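Local coordinates for protein digeranylgeranylglycerophospholipid reductase (Sulfolobus acidocaldarius, PDB 4OPC) that reduces the double bonds of geranylgeranyl chains, using a bound FAD, to form the saturated archaeol lipids of archaeal membranes, at residues 117-125 with 136-147; 190-198 with 254-262. All blocks are in the same frame, centred on the assembly; numbering follows the deposited sequence.

Interaction 1: 117-125 with 136-147; sequences IWDLTTAMK and AVLFNRRTNEEL. With FDA (dihydroflavine-adenine dinucleotide), chain B.
W118 and L138 each turn CG beside their own backbone N (chi1 -58° and -52°), which brings the indole and the isobutyl group together at about a right angle. W118 CZ3 meets L138 CD1 at 3.7 Å and L147 CD1 at 3.5 Å, so the six-membered ring meets methyls from both strands of the neighbouring hairpin, while its indole NE1 is bonded to E116. The amide of N140 comes up obliquely to the same ring, yet its OD1 serves its own chain: it accepts from R142 N (2.9 Å), an Asx turn, and from T143 N, which extends it to an Asx motif. That loop carries R142 to D119. In a salt bridge, R142 NH2 meets D119 OD2 at 3.0 Å on its syn side, 28° out of the carboxylate plane, and NE adds weak bonds to both carboxylate oxygens. W40 N also donates to D119 OD2.

From R141 N on L120 O onward, the backbones pair antiparallel. T122 and F139 exchange N-H and C=O, L138 CD2 packs on A123 CB, and a classic beta bulge puts M124 and K125 both opposite V137, with M124 N 2.8 Å from V137 O and K125 N only weakly bonded to it. T122 OG1 bonds to S37 OG and to a water.

A123 forms a non-hydrogen-bonded pair with L138, which leaves its own N-H and C=O directed to the other edge of the strand. There they meet the adenine of the dihydroflavine-adenine dinucleotide: A123 N donates to N1A of the cofactor at 3.0 Å, and cofactor N6A donates to A123 O at 3.0 Å. One residue's backbone thus offers a donor and an acceptor matched to the adenine edge, a pairing consistent with recognition of adenine through the main chain.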
loop_
_atom_site.group_PDB
_atom_site.type_symbol
_atom_site.label_atom_id
_atom_site.label_comp_id
_atom_site.label_asym_id
_atom_site.label_seq_id
_atom_site.Cartn_x
_atom_site.Cartn_y
_atom_site.Cartn_z
ATOM N N ILE A 117 -2.238 14.411 -20.123
ATOM C CA ILE A 117 -2.988 13.262 -19.616
ATOM C C ILE A 117 -3.950 12.722 -20.668
ATOM O O ILE A 117 -4.767 13.471 -21.204
ATOM C CB ILE A 117 -3.798 13.636 -18.374
ATOM C CG1 ILE A 117 -2.866 14.179 -17.288
ATOM C CG2 ILE A 117 -4.611 12.427 -17.870
ATOM C CD1 ILE A 117 -3.553 14.520 -15.985
ATOM N N TRP A 118 -3.842 11.427 -20.958
ATOM C CA TRP A 118 -4.805 10.759 -21.825
ATOM C C TRP A 118 -5.570 9.713 -21.025
ATOM O O TRP A 118 -4.988 8.726 -20.569
ATOM C CB TRP A 118 -4.113 10.073 -23.007
ATOM C CG TRP A 118 -3.278 10.963 -23.908
ATOM C CD1 TRP A 118 -3.226 12.331 -23.918
ATOM C CD2 TRP A 118 -2.367 10.517 -24.914
ATOM N NE1 TRP A 118 -2.327 12.756 -24.866
ATOM C CE2 TRP A 118 -1.785 11.662 -25.490
ATOM C CE3 TRP A 118 -1.979 9.256 -25.372
ATOM C CZ2 TRP A 118 -0.841 11.584 -26.513
ATOM C CZ3 TRP A 118 -1.035 9.179 -26.386
ATOM C CH2 TRP A 118 -0.482 10.336 -26.945
ATOM N N ASP A 119 -6.861 9.943 -20.839
ATOM C CA ASP A 119 -7.724 8.958 -20.199
ATOM C C ASP A 119 -8.222 7.946 -21.227
ATOM O O ASP A 119 -8.008 8.102 -22.446
ATOM C CB ASP A 119 -8.890 9.628 -19.441
ATOM C CG ASP A 119 -9.967 10.193 -20.368
ATOM O OD1 ASP A 119 -9.657 10.559 -21.524
ATOM O OD2 ASP A 119 -11.130 10.307 -19.938
ATOM N N LEU A 120 -8.904 6.915 -20.734
ATOM C CA LEU A 120 -9.364 5.800 -21.570
ATOM C C LEU A 120 -8.241 5.261 -22.464
ATOM O O LEU A 120 -8.487 4.828 -23.597
ATOM C CB LEU A 120 -10.601 6.179 -22.393
ATOM C CG LEU A 120 -11.675 5.084 -22.460
ATOM C CD1 LEU A 120 -12.329 4.831 -21.087
ATOM C CD2 LEU A 120 -12.721 5.400 -23.519
ATOM N N THR A 121 -7.016 5.296 -21.948
ATOM C CA THR A 121 -5.846 4.915 -22.721
ATOM C C THR A 121 -5.042 3.871 -21.975
ATOM O O THR A 121 -4.653 4.082 -20.831
ATOM C CB THR A 121 -4.971 6.141 -23.036
ATOM O OG1 THR A 121 -5.726 7.051 -23.842
ATOM C CG2 THR A 121 -3.720 5.737 -23.820
ATOM N N THR A 122 -4.811 2.741 -22.627
ATOM C CA THR A 122 -4.126 1.623 -21.989
ATOM C C THR A 122 -2.753 1.407 -22.611
ATOM O O THR A 122 -2.604 1.375 -23.839
ATOM C CB THR A 122 -4.956 0.339 -22.140
ATOM O OG1 THR A 122 -6.256 0.533 -21.566
ATOM C CG2 THR A 122 -4.274 -0.832 -21.446
ATOM N N ALA A 123 -1.740 1.288 -21.760
ATOM C CA ALA A 123 -0.431 0.852 -22.227
ATOM C C ALA A 123 -0.509 -0.654 -22.443
ATOM O O ALA A 123 -0.662 -1.427 -21.493
ATOM C CB ALA A 123 0.659 1.228 -21.235
ATOM N N MET A 124 -0.438 -1.063 -23.704
ATOM C CA MET A 124 -0.672 -2.437 -24.098
ATOM C C MET A 124 0.574 -3.286 -24.046
ATOM O O MET A 124 0.510 -4.459 -23.701
ATOM C CB MET A 124 -1.252 -2.488 -25.507
ATOM C CG MET A 124 -2.701 -2.035 -25.566
ATOM S SD MET A 124 -3.790 -3.078 -24.543
ATOM C CE MET A 124 -5.416 -2.431 -24.947
ATOM N N LYS A 125 1.711 -2.717 -24.417
ATOM C CA LYS A 125 2.944 -3.485 -24.323
ATOM C C LYS A 125 4.156 -2.578 -24.241
ATOM O O LYS A 125 4.141 -1.453 -24.741
ATOM C CB LYS A 125 3.081 -4.476 -25.475
ATOM C CG LYS A 125 3.362 -3.849 -26.799
ATOM C CD LYS A 125 3.536 -4.920 -27.873
ATOM C CE LYS A 125 3.541 -4.306 -29.262
ATOM N NZ LYS A 125 3.791 -5.323 -30.331
ATOM N N ALA A 136 6.253 2.688 -24.680
ATOM C CA ALA A 136 5.108 1.787 -24.693
ATOM C C ALA A 136 4.288 1.958 -25.953
ATOM O O ALA A 136 4.259 3.034 -26.550
ATOM C CB ALA A 136 4.234 2.046 -23.502
ATOM N N VAL A 137 3.615 0.888 -26.360
ATOM C CA VAL A 137 2.555 1.003 -27.349
ATOM C C VAL A 137 1.257 1.212 -26.591
ATOM O O VAL A 137 0.947 0.456 -25.661
ATOM C CB VAL A 137 2.463 -0.238 -28.230
ATOM C CG1 VAL A 137 1.360 -0.069 -29.253
ATOM C CG2 VAL A 137 3.792 -0.474 -28.940
ATOM N N LEU A 138 0.538 2.271 -26.959
ATOM C CA LEU A 138 -0.675 2.684 -26.271
ATOM C C LEU A 138 -1.873 2.522 -27.173
ATOM O O LEU A 138 -1.788 2.757 -28.374
ATOM C CB LEU A 138 -0.592 4.161 -25.897
ATOM C CG LEU A 138 0.644 4.644 -25.135
ATOM C CD1 LEU A 138 0.506 6.139 -24.925
ATOM C CD2 LEU A 138 0.778 3.925 -23.801
ATOM N N PHE A 139 -3.001 2.159 -26.583
ATOM C CA PHE A 139 -4.262 2.214 -27.300
ATOM C C PHE A 139 -5.174 3.234 -26.631
ATOM O O PHE A 139 -5.621 3.038 -25.494
ATOM C CB PHE A 139 -4.938 0.844 -27.372
ATOM C CG PHE A 139 -6.158 0.836 -28.233
ATOM C CD1 PHE A 139 -6.184 1.563 -29.407
ATOM C CD2 PHE A 139 -7.281 0.131 -27.860
ATOM C CE1 PHE A 139 -7.312 1.572 -30.203
ATOM C CE2 PHE A 139 -8.406 0.141 -28.650
ATOM C CZ PHE A 139 -8.419 0.863 -29.818
ATOM N N ASN A 140 -5.402 4.338 -27.335
ATOM C CA ASN A 140 -6.242 5.424 -26.860
ATOM C C ASN A 140 -7.656 5.179 -27.361
ATOM O O ASN A 140 -7.923 5.300 -28.550
ATOM C CB ASN A 140 -5.688 6.746 -27.403
ATOM C CG ASN A 140 -6.443 7.968 -26.905
ATOM O OD1 ASN A 140 -7.636 7.918 -26.618
ATOM N ND2 ASN A 140 -5.736 9.088 -26.811
ATOM N N ARG A 141 -8.562 4.842 -26.446
ATOM C CA ARG A 141 -9.942 4.527 -26.807
ATOM C C ARG A 141 -10.859 5.746 -26.925
ATOM O O ARG A 141 -12.022 5.618 -27.294
ATOM C CB ARG A 141 -10.539 3.500 -25.837
ATOM C CG ARG A 141 -10.095 2.082 -26.117
ATOM C CD ARG A 141 -10.796 1.095 -25.208
ATOM N NE ARG A 141 -10.554 -0.282 -25.627
ATOM C CZ ARG A 141 -9.467 -0.979 -25.312
ATOM N NH1 ARG A 141 -8.508 -0.428 -24.575
ATOM N NH2 ARG A 141 -9.336 -2.230 -25.736
ATOM N N ARG A 142 -10.332 6.918 -26.591
ATOM C CA ARG A 142 -11.033 8.177 -26.890
ATOM C C ARG A 142 -10.912 8.508 -28.368
ATOM O O ARG A 142 -11.900 8.803 -29.017
ATOM C CB ARG A 142 -10.471 9.354 -26.092
ATOM C CG ARG A 142 -10.736 9.332 -24.597
ATOM C CD ARG A 142 -12.207 9.154 -24.276
ATOM N NE ARG A 142 -12.479 9.512 -22.885
ATOM C CZ ARG A 142 -13.686 9.479 -22.332
ATOM N NH1 ARG A 142 -14.731 9.069 -23.031
ATOM N NH2 ARG A 142 -13.851 9.852 -21.073
ATOM N N THR A 143 -9.686 8.462 -28.879
ATOM C CA THR A 143 -9.430 8.813 -30.269
ATOM C C THR A 143 -9.407 7.585 -31.170
ATOM O O THR A 143 -9.296 7.716 -32.394
ATOM C CB THR A 143 -8.085 9.536 -30.411
ATOM O OG1 THR A 143 -7.032 8.654 -30.011
ATOM C CG2 THR A 143 -8.043 10.777 -29.532
ATOM N N ASN A 144 -9.519 6.402 -30.573
ATOM C CA ASN A 144 -9.457 5.145 -31.311
ATOM C C ASN A 144 -8.169 5.014 -32.135
ATOM O O ASN A 144 -8.205 4.713 -33.331
ATOM C CB ASN A 144 -10.686 4.987 -32.207
ATOM C CG ASN A 144 -10.823 3.587 -32.763
ATOM O OD1 ASN A 144 -10.400 2.614 -32.136
ATOM N ND2 ASN A 144 -11.398 3.478 -33.955
ATOM N N GLU A 145 -7.038 5.252 -31.482
ATOM C CA GLU A 145 -5.727 5.227 -32.125
ATOM C C GLU A 145 -4.767 4.370 -31.324
ATOM O O GLU A 145 -4.747 4.432 -30.093
ATOM C CB GLU A 145 -5.095 6.617 -32.130
ATOM C CG GLU A 145 -5.701 7.692 -32.973
ATOM C CD GLU A 145 -4.921 8.984 -32.800
ATOM O OE1 GLU A 145 -4.203 9.380 -33.740
ATOM O OE2 GLU A 145 -4.999 9.584 -31.703
ATOM N N GLU A 146 -3.932 3.617 -32.029
ATOM C CA GLU A 146 -2.783 2.958 -31.431
ATOM C C GLU A 146 -1.581 3.853 -31.688
ATOM O O GLU A 146 -1.355 4.296 -32.825
ATOM C CB GLU A 146 -2.597 1.581 -32.066
ATOM C CG GLU A 146 -1.579 0.669 -31.417
ATOM C CD GLU A 146 -1.639 -0.734 -32.001
ATOM O OE1 GLU A 146 -2.442 -0.947 -32.935
ATOM O OE2 GLU A 146 -0.891 -1.620 -31.533
ATOM N N LEU A 147 -0.832 4.141 -30.628
ATOM C CA LEU A 147 0.285 5.077 -30.688
ATOM C C LEU A 147 1.513 4.470 -30.034
ATOM O O LEU A 147 1.404 3.769 -29.036
ATOM C CB LEU A 147 -0.074 6.355 -29.923
ATOM C CG LEU A 147 -1.339 7.087 -30.369
ATOM C CD1 LEU A 147 -2.220 7.401 -29.173
ATOM C CD2 LEU A 147 -0.979 8.354 -31.118
HETATM P PA FDA B . -4.430 2.063 -8.194
HETATM O O1A FDA B . -4.915 0.682 -8.406
HETATM O O2A FDA B . -5.277 2.982 -7.323
HETATM O O5B FDA B . -4.254 2.769 -9.600
HETATM C C5B FDA B . -3.709 2.045 -10.721
HETATM C C4B FDA B . -4.196 2.725 -11.973
HETATM O O4B FDA B . -3.525 2.160 -13.117
HETATM C C3B FDA B . -5.700 2.595 -12.239
HETATM O O3B FDA B . -6.322 3.878 -12.305
HETATM C C2B FDA B . -5.775 1.778 -13.543
HETATM O O2B FDA B . -6.866 2.159 -14.366
HETATM C C1B FDA B . -4.440 2.108 -14.193
HETATM N N9A FDA B . -3.900 1.133 -15.133
HETATM C C8A FDA B . -3.589 -0.180 -14.880
HETATM N N7A FDA B . -3.036 -0.803 -15.896
HETATM C C5A FDA B . -2.971 0.172 -16.881
HETATM C C6A FDA B . -2.440 0.166 -18.185
HETATM N N6A FDA B . -1.807 -0.878 -18.724
HETATM N N1A FDA B . -2.486 1.318 -18.882
HETATM C C2A FDA B . -3.081 2.381 -18.332
HETATM N N3A FDA B . -3.580 2.518 -17.102
HETATM C C4A FDA B . -3.467 1.377 -16.413
HETATM N N1 FDA B . -4.949 2.327 1.627
HETATM C C2 FDA B . -4.995 3.407 2.472
HETATM O O2 FDA B . -4.067 4.208 2.537
HETATM N N3 FDA B . -6.134 3.571 3.215
HETATM C C4 FDA B . -7.207 2.708 3.299
HETATM O O4 FDA B . -8.220 3.051 3.904
HETATM C C4X FDA B . -7.082 1.581 2.458
HETATM N N5 FDA B . -8.097 0.670 2.423
HETATM C C5X FDA B . -8.172 -0.246 1.394
HETATM C C6 FDA B . -9.328 -0.985 1.191
HETATM C C7 FDA B . -9.463 -1.846 0.112
HETATM C C7M FDA B . -10.786 -2.522 -0.133
HETATM C C8 FDA B . -8.387 -2.012 -0.773
HETATM C C8M FDA B . -8.527 -2.888 -1.997
HETATM C C9 FDA B . -7.212 -1.286 -0.562
HETATM C C9A FDA B . -7.100 -0.392 0.495
HETATM N N10 FDA B . -5.943 0.390 0.715
HETATM C C10 FDA B . -5.993 1.439 1.607
HETATM C "C1'" FDA B . -4.783 0.330 -0.209
HETATM C "C2'" FDA B . -4.842 1.478 -1.233
HETATM O "O2'" FDA B . -6.161 1.602 -1.774
HETATM C "C3'" FDA B . -3.867 1.217 -2.384
HETATM O "O3'" FDA B . -2.613 0.846 -1.828
HETATM C "C4'" FDA B . -3.600 2.419 -3.302
HETATM O "O4'" FDA B . -4.814 3.043 -3.718
HETATM C "C5'" FDA B . -2.783 2.016 -4.507
HETATM O "O5'" FDA B . -2.638 3.138 -5.401
HETATM P P FDA B . -1.965 2.928 -6.826
HETATM O O1P FDA B . -1.948 4.249 -7.479
HETATM O O2P FDA B . -0.651 2.168 -6.717
HETATM O O3P FDA B . -2.940 1.920 -7.597
HETATM O O HOH W 1 -8.014 2.015 -23.139
#

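Interaction 2: 190-198 with 254-262; sequences VLLTKEDIE and APDVDKSKL
An antiparallel edge of the large mixed sheet in the geranylgeranyl reductase catalytic domain is made here, where L191 of 190-198 packs on V257 and L262 of 254-262, the latter running round a tight corner. L191 CB lies 4.0 Å from V257 CB, and its CD2 methyl reaches past to L262 CB at 3.9 Å, so one leucine touches the chain both before and after the corner at 259-260.

Three backbone bonds fix the edge. L192 uses both its polar atoms: its N donates to K261 O at 3.2 Å, and its O receives D258 N at 2.8 Å in a nearly straight bond (175°). Farther on, K194 N donates to D256 O at 2.9 Å. L192 therefore bridges the two ends of the type I turn D258 to K261. That turn is closed by K261 N on D258 O; D258 OD1 accepts from S260 N, an Asx turn, and also from S260 OG, both from the same face of its carboxylate.

At the other end T193 and D256 lie side by side. With D256 CG set between its backbone N and carbonyl carbon (chi1 54°), OD2 comes to 3.4 Å from T193 CG2, and Y219 OH bonds to that same oxygen. T193 OG1 donates to E195 O, two residues on, and the K194 chain extends until its CE lies 3.4 Å from V257 O.

Within the sheet, strand 183-193 has 226-234 on its other flank; L191 touches V229 there, and V257, from across the strand, also reaches V227. Strand 261-271 is the outermost, and helix 242-253 leads into 254-262, with K259 salt-bridged back to D251 on that helix.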
loop_
_atom_site.group_PDB
_atom_site.type_symbol
_atom_site.label_atom_id
_atom_site.label_comp_id
_atom_site.label_asym_id
_atom_site.label_seq_id
_atom_site.Cartn_x
_atom_site.Cartn_y
_atom_site.Cartn_z
ATOM N N VAL A 190 -19.967 1.717 1.074
ATOM C CA VAL A 190 -20.255 2.945 1.795
ATOM C C VAL A 190 -21.764 3.037 1.967
ATOM O O VAL A 190 -22.509 2.967 0.988
ATOM C CB VAL A 190 -19.695 4.192 1.086
ATOM C CG1 VAL A 190 -20.205 5.458 1.766
ATOM C CG2 VAL A 190 -18.182 4.156 1.096
ATOM N N LEU A 191 -22.204 3.170 3.218
ATOM C CA LEU A 191 -23.623 3.175 3.554
ATOM C C LEU A 191 -23.976 4.329 4.479
ATOM O O LEU A 191 -23.145 4.789 5.260
ATOM C CB LEU A 191 -23.988 1.859 4.250
ATOM C CG LEU A 191 -23.826 0.588 3.415
ATOM C CD1 LEU A 191 -23.144 -0.483 4.231
ATOM C CD2 LEU A 191 -25.180 0.098 2.929
ATOM N N LEU A 192 -25.224 4.785 4.392
ATOM C CA LEU A 192 -25.770 5.709 5.380
ATOM C C LEU A 192 -26.157 4.937 6.638
ATOM O O LEU A 192 -26.447 3.741 6.572
ATOM C CB LEU A 192 -26.999 6.426 4.818
ATOM C CG LEU A 192 -26.759 7.190 3.516
ATOM C CD1 LEU A 192 -27.999 7.965 3.078
ATOM C CD2 LEU A 192 -25.568 8.122 3.664
ATOM N N THR A 193 -26.140 5.610 7.786
ATOM C CA THR A 193 -26.503 4.977 9.055
ATOM C C THR A 193 -27.806 5.551 9.614
ATOM O O THR A 193 -28.172 6.692 9.319
ATOM C CB THR A 193 -25.400 5.136 10.116
ATOM O OG1 THR A 193 -25.265 6.522 10.464
ATOM C CG2 THR A 193 -24.072 4.617 9.583
ATOM N N LYS A 194 -28.494 4.754 10.427
ATOM C CA LYS A 194 -29.792 5.142 10.982
ATOM C C LYS A 194 -29.629 5.913 12.282
ATOM O O LYS A 194 -30.521 6.647 12.703
ATOM C CB LYS A 194 -30.647 3.905 11.247
ATOM C CG LYS A 194 -30.723 2.913 10.106
ATOM C CD LYS A 194 -31.611 1.740 10.503
ATOM C CE LYS A 194 -31.353 0.509 9.648
ATOM N NZ LYS A 194 -32.173 -0.648 10.104
ATOM N N GLU A 195 -28.486 5.716 12.925
ATOM C CA GLU A 195 -28.180 6.351 14.193
ATOM C C GLU A 195 -26.858 7.098 14.039
ATOM O O GLU A 195 -25.982 6.663 13.281
ATOM C CB GLU A 195 -28.066 5.285 15.285
ATOM C CG GLU A 195 -28.495 5.738 16.669
ATOM C CD GLU A 195 -28.776 4.569 17.599
ATOM O OE1 GLU A 195 -29.008 3.450 17.094
ATOM O OE2 GLU A 195 -28.764 4.761 18.834
ATOM N N ASP A 196 -26.727 8.226 14.733
ATOM C CA ASP A 196 -25.490 8.999 14.726
ATOM C C ASP A 196 -24.322 8.110 15.099
ATOM O O ASP A 196 -24.422 7.261 15.986
ATOM C CB ASP A 196 -25.559 10.174 15.705
ATOM C CG ASP A 196 -26.504 11.263 15.245
ATOM O OD1 ASP A 196 -26.882 11.263 14.055
ATOM O OD2 ASP A 196 -26.858 12.125 16.076
ATOM N N ILE A 197 -23.208 8.297 14.408
ATOM C CA ILE A 197 -22.026 7.511 14.673
ATOM C C ILE A 197 -21.295 8.031 15.904
ATOM O O ILE A 197 -20.913 9.203 15.965
ATOM C CB ILE A 197 -21.101 7.525 13.449
ATOM C CG1 ILE A 197 -21.825 6.893 12.255
ATOM C CG2 ILE A 197 -19.802 6.797 13.759
ATOM C CD1 ILE A 197 -21.043 6.933 10.939
ATOM N N GLU A 198 -21.127 7.154 16.891
ATOM C CA GLU A 198 -20.389 7.485 18.105
ATOM C C GLU A 198 -18.914 7.705 17.791
ATOM O O GLU A 198 -18.307 6.899 17.084
ATOM C CB GLU A 198 -20.528 6.360 19.134
ATOM C CG GLU A 198 -21.879 6.303 19.827
ATOM C CD GLU A 198 -22.066 7.425 20.831
ATOM O OE1 GLU A 198 -21.520 7.320 21.952
ATOM O OE2 GLU A 198 -22.757 8.412 20.498
ATOM N N ALA A 254 -21.560 -3.470 11.840
ATOM C CA ALA A 254 -22.324 -2.311 11.396
ATOM C C ALA A 254 -23.815 -2.584 11.542
ATOM O O ALA A 254 -24.541 -2.638 10.548
ATOM C CB ALA A 254 -21.981 -1.975 9.946
ATOM N N PRO A 255 -24.288 -2.752 12.786
ATOM C CA PRO A 255 -25.711 -3.023 12.989
ATOM C C PRO A 255 -26.562 -1.806 12.634
ATOM O O PRO A 255 -27.766 -1.945 12.450
ATOM C CB PRO A 255 -25.800 -3.308 14.490
ATOM C CG PRO A 255 -24.649 -2.574 15.076
ATOM C CD PRO A 255 -23.553 -2.678 14.061
ATOM N N ASP A 256 -25.922 -0.646 12.517
ATOM C CA ASP A 256 -26.610 0.630 12.352
ATOM C C ASP A 256 -26.829 1.067 10.907
ATOM O O ASP A 256 -27.505 2.068 10.670
ATOM C CB ASP A 256 -25.847 1.735 13.093
ATOM C CG ASP A 256 -24.378 1.822 12.681
ATOM O OD1 ASP A 256 -23.722 0.771 12.503
ATOM O OD2 ASP A 256 -23.869 2.956 12.549
ATOM N N VAL A 257 -26.265 0.350 9.942
ATOM C CA VAL A 257 -26.334 0.818 8.555
ATOM C C VAL A 257 -27.699 0.576 7.930
ATOM O O VAL A 257 -28.414 -0.356 8.288
ATOM C CB VAL A 257 -25.259 0.186 7.652
ATOM C CG1 VAL A 257 -23.878 0.658 8.072
ATOM C CG2 VAL A 257 -25.354 -1.335 7.667
ATOM N N ASP A 258 -28.052 1.435 6.984
ATOM C CA ASP A 258 -29.268 1.267 6.216
ATOM C C ASP A 258 -28.882 0.563 4.918
ATOM O O ASP A 258 -28.311 1.176 4.011
ATOM C CB ASP A 258 -29.879 2.632 5.926
ATOM C CG ASP A 258 -31.243 2.534 5.290
ATOM O OD1 ASP A 258 -31.519 1.517 4.627
ATOM O OD2 ASP A 258 -32.041 3.476 5.457
ATOM N N LYS A 259 -29.191 -0.728 4.830
ATOM C CA LYS A 259 -28.781 -1.534 3.681
ATOM C C LYS A 259 -29.550 -1.201 2.400
ATOM O O LYS A 259 -29.277 -1.772 1.340
ATOM C CB LYS A 259 -28.875 -3.027 4.001
ATOM C CG LYS A 259 -27.775 -3.524 4.937
ATOM C CD LYS A 259 -27.692 -5.042 4.941
ATOM C CE LYS A 259 -28.422 -5.629 6.127
ATOM N NZ LYS A 259 -27.704 -5.313 7.388
ATOM N N SER A 260 -30.502 -0.279 2.497
ATOM C CA SER A 260 -31.199 0.216 1.314
ATOM C C SER A 260 -30.567 1.510 0.792
ATOM O O SER A 260 -30.932 1.979 -0.284
ATOM C CB SER A 260 -32.685 0.436 1.608
ATOM O OG SER A 260 -32.907 1.666 2.273
ATOM N N LYS A 261 -29.620 2.072 1.546
ATOM C CA LYS A 261 -28.988 3.328 1.147
ATOM C C LYS A 261 -27.477 3.183 0.972
ATOM O O LYS A 261 -26.662 3.745 1.710
ATOM C CB LYS A 261 -29.347 4.463 2.101
ATOM C CG LYS A 261 -30.844 4.762 2.138
ATOM C CD LYS A 261 -31.418 4.883 0.725
ATOM C CE LYS A 261 -32.902 5.247 0.730
ATOM N NZ LYS A 261 -33.769 4.197 1.329
ATOM N N LEU A 262 -27.124 2.412 -0.035
ATOM C CA LEU A 262 -25.735 2.177 -0.377
ATOM C C LEU A 262 -25.238 3.209 -1.415
ATOM O O LEU A 262 -25.942 3.518 -2.389
ATOM C CB LEU A 262 -25.615 0.752 -0.896
ATOM C CG LEU A 262 -24.235 0.220 -1.255
ATOM C CD1 LEU A 262 -24.160 -1.260 -0.916
ATOM C CD2 LEU A 262 -23.958 0.449 -2.730
HETATM O O HOH W 2 -24.366 4.387 14.825
#

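Overall arrangement
The two interactions serve separate parts of one FAD enzyme, their centres 41 Å apart and their nearest atoms about 22 Å apart, and they follow one another along the chain. Interaction 1 joins the hairpin 121-129/132-140 to the edge of the nucleotide-binding sheet and meets the adenine end of the cofactor directly. Interaction 2 lies toward the flavin end but does not touch it: the side chain of V190 is about 10 Å from the cofactor, about 12 Å from the bound lipid and about 5 Å from that of D50, an FAD-binding residue. The extended cofactor thus runs from the first contact toward the sheet whose edge the second completes.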